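PDB 2RA5: putative transcriptional regulator from Streptomyces coelicolor A3, which probably binds DNA as a transcription factor of the GntR family, its UTRA domain holding a bound meso-tartaric acid in this crystal. Local coordinates for residues P146-C151 / H230-S235. Residues are numbered along the deposited sequence; the frame is centred on the assembly and turned at random.
Sequences PMAYLC and HTYRPS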
loop_
_atom_site.group_PDB
_atom_site.type_symbol
_atom_site.label_atom_id
_atom_site.label_comp_id
_atom_site.label_asym_id
_atom_site.label_seq_id
_atom_site.Cartn_x
_atom_site.Cartn_y
_atom_site.Cartn_z
ATOM N N PRO A 146 -7.057 -17.213 8.633
ATOM C CA PRO A 146 -6.217 -16.924 7.467
ATOM C C PRO A 146 -6.120 -15.429 7.197
ATOM O O PRO A 146 -7.131 -14.730 7.135
ATOM C CB PRO A 146 -6.958 -17.616 6.315
ATOM C CG PRO A 146 -7.910 -18.556 6.958
ATOM C CD PRO A 146 -8.297 -17.901 8.247
HETATM N N MSE A 147 -4.895 -14.949 7.029
HETATM C CA MSE A 147 -4.638 -13.522 6.877
HETATM C C MSE A 147 -4.212 -13.145 5.455
HETATM O O MSE A 147 -4.660 -12.139 4.889
HETATM C CB MSE A 147 -3.544 -13.110 7.852
HETATM C CG MSE A 147 -3.157 -11.663 7.721
HETATM SE SE MSE A 147 -1.669 -11.302 8.891
HETATM C CE MSE A 147 -0.201 -11.573 7.618
ATOM N N ALA A 148 -3.352 -13.981 4.886
ATOM C CA ALA A 148 -2.743 -13.693 3.601
ATOM C C ALA A 148 -2.374 -14.969 2.862
ATOM O O ALA A 148 -2.064 -15.995 3.482
ATOM C CB ALA A 148 -1.517 -12.830 3.796
ATOM N N TYR A 149 -2.420 -14.887 1.534
ATOM C CA TYR A 149 -1.948 -15.953 0.645
ATOM C C TYR A 149 -0.699 -15.520 -0.148
ATOM O O TYR A 149 -0.760 -14.607 -0.969
ATOM C CB TYR A 149 -3.057 -16.398 -0.311
ATOM C CG TYR A 149 -2.785 -17.767 -0.843
ATOM C CD1 TYR A 149 -2.742 -18.852 0.014
ATOM C CD2 TYR A 149 -2.529 -17.979 -2.190
ATOM C CE1 TYR A 149 -2.474 -20.115 -0.450
ATOM C CE2 TYR A 149 -2.257 -19.245 -2.669
ATOM C CZ TYR A 149 -2.232 -20.311 -1.789
ATOM O OH TYR A 149 -1.967 -21.590 -2.218
ATOM N N LEU A 150 0.433 -16.168 0.116
ATOM C CA LEU A 150 1.720 -15.747 -0.431
ATOM C C LEU A 150 2.301 -16.700 -1.485
ATOM O O LEU A 150 2.757 -17.785 -1.139
ATOM C CB LEU A 150 2.744 -15.606 0.703
ATOM C CG LEU A 150 2.373 -14.837 1.978
ATOM C CD1 LEU A 150 3.582 -14.683 2.887
ATOM C CD2 LEU A 150 1.750 -13.484 1.643
ATOM N N CYS A 151 2.302 -16.291 -2.756
ATOM C CA CYS A 151 2.998 -17.045 -3.815
ATOM C C CYS A 151 4.350 -16.416 -4.144
ATOM O O CYS A 151 4.417 -15.243 -4.507
ATOM C CB CYS A 151 2.168 -17.126 -5.108
ATOM S SG CYS A 151 0.434 -17.581 -4.910
ATOM N N HIS A 230 1.031 -11.568 -3.866
ATOM C CA HIS A 230 0.337 -11.833 -2.612
ATOM C C HIS A 230 -1.064 -11.254 -2.555
ATOM O O HIS A 230 -1.355 -10.243 -3.188
ATOM C CB HIS A 230 1.141 -11.253 -1.454
ATOM C CG HIS A 230 2.580 -11.633 -1.461
ATOM N ND1 HIS A 230 3.591 -10.723 -1.281
ATOM C CD2 HIS A 230 3.191 -12.839 -1.625
ATOM C CE1 HIS A 230 4.760 -11.335 -1.322
ATOM N NE2 HIS A 230 4.534 -12.631 -1.528
ATOM N N THR A 231 -1.916 -11.912 -1.767
ATOM C CA THR A 231 -3.270 -11.448 -1.448
ATOM C C THR A 231 -3.474 -11.372 0.065
ATOM O O THR A 231 -2.967 -12.207 0.827
ATOM C CB THR A 231 -4.334 -12.395 -2.004
ATOM O OG1 THR A 231 -3.881 -13.748 -1.839
ATOM C CG2 THR A 231 -4.584 -12.118 -3.468
ATOM N N TYR A 232 -4.224 -10.368 0.497
ATOM C CA TYR A 232 -4.490 -10.178 1.918
ATOM C C TYR A 232 -5.960 -9.902 2.161
ATOM O O TYR A 232 -6.564 -9.087 1.448
ATOM C CB TYR A 232 -3.698 -8.990 2.449
ATOM C CG TYR A 232 -2.236 -9.012 2.110
ATOM C CD1 TYR A 232 -1.779 -8.514 0.898
ATOM C CD2 TYR A 232 -1.302 -9.519 3.010
ATOM C CE1 TYR A 232 -0.431 -8.531 0.586
ATOM C CE2 TYR A 232 0.041 -9.541 2.708
ATOM C CZ TYR A 232 0.479 -9.048 1.495
ATOM O OH TYR A 232 1.831 -9.068 1.198
ATOM N N ARG A 233 -6.522 -10.565 3.172
ATOM C CA ARG A 233 -7.883 -10.265 3.647
ATOM C C ARG A 233 -7.917 -8.882 4.295
ATOM O O ARG A 233 -7.325 -8.695 5.366
ATOM C CB ARG A 233 -8.332 -11.304 4.674
ATOM C CG ARG A 233 -8.243 -12.743 4.195
ATOM C CD ARG A 233 -8.857 -13.674 5.218
ATOM N NE ARG A 233 -10.265 -13.373 5.441
ATOM C CZ ARG A 233 -10.939 -13.721 6.531
ATOM N NH1 ARG A 233 -12.221 -13.404 6.639
ATOM N NH2 ARG A 233 -10.332 -14.382 7.509
ATOM N N PRO A 234 -8.576 -7.902 3.637
ATOM C CA PRO A 234 -8.551 -6.498 4.088
ATOM C C PRO A 234 -9.094 -6.281 5.504
ATOM O O PRO A 234 -8.710 -5.316 6.159
ATOM C CB PRO A 234 -9.414 -5.762 3.040
ATOM C CG PRO A 234 -10.171 -6.856 2.326
ATOM C CD PRO A 234 -9.233 -8.027 2.325
ATOM N N SER A 235 -9.960 -7.175 5.970
ATOM C CA SER A 235 -10.494 -7.102 7.326
ATOM C C SER A 235 -9.471 -7.612 8.330
ATOM O O SER A 235 -9.672 -7.509 9.537
ATOM C CB SER A 235 -11.766 -7.950 7.444
ATOM O OG SER A 235 -11.446 -9.337 7.412
#
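Y149 and T231 face each other as an antiparallel hydrogen-bonded pair: Y149 N gives its hydrogen to T231 O at 2.8 Å, and T231 N returns one to Y149 O at 3.0 Å. T231 OG1, set between its own backbone N and carbonyl carbon (chi1 39°), stands 3.2 Å from Y149 CB and adds a weak bond to Y149 O. The Y149 ring leads off to E137, to which its hydroxyl is hydrogen-bonded. On the other face of the sheet A148 CB meets the ring of Y232 at CD2, 3.4 Å away, and the Y232 ring also stacks with Y237 and meets F239 edge-to-face. L150 and H230 form the next pair on this face, L150 CD2 lying 3.6 Å from H230 CD2, while H230 NE2 is hydrogen-bonded to N152. These strands, 145-154 and 224-232, are the central neighbours of the six-stranded antiparallel sheet of the UTRA domain; L150 also comes close to the bound meso-tartaric acid. The backbones of M147 and A148 both hydrogen-bond to R140 of strand 132-142, the two-against-one pattern of a classic beta bulge, and beyond the strand end R233 N still reaches M147 O at 3.0 Å. From there the R233 side chain runs along the backbone of segment 146-151: CB and CG pass M147 O, CG also nears P146 O, and CD comes doubtfully close to that oxygen. A bend at chi3 (61°) follows; NE, 3.8 Å from P146 O, is hydrogen-bonded elsewhere. P146 O lies at the edge of the flat guanidinium, roughly in plane with it, but its bond from NH2 is less certain. NH2 also makes a salt bridge with E145, and NH1 one with E204. An alanine at R233 is likely to leave both E145 and E204 without this shared cationic partner.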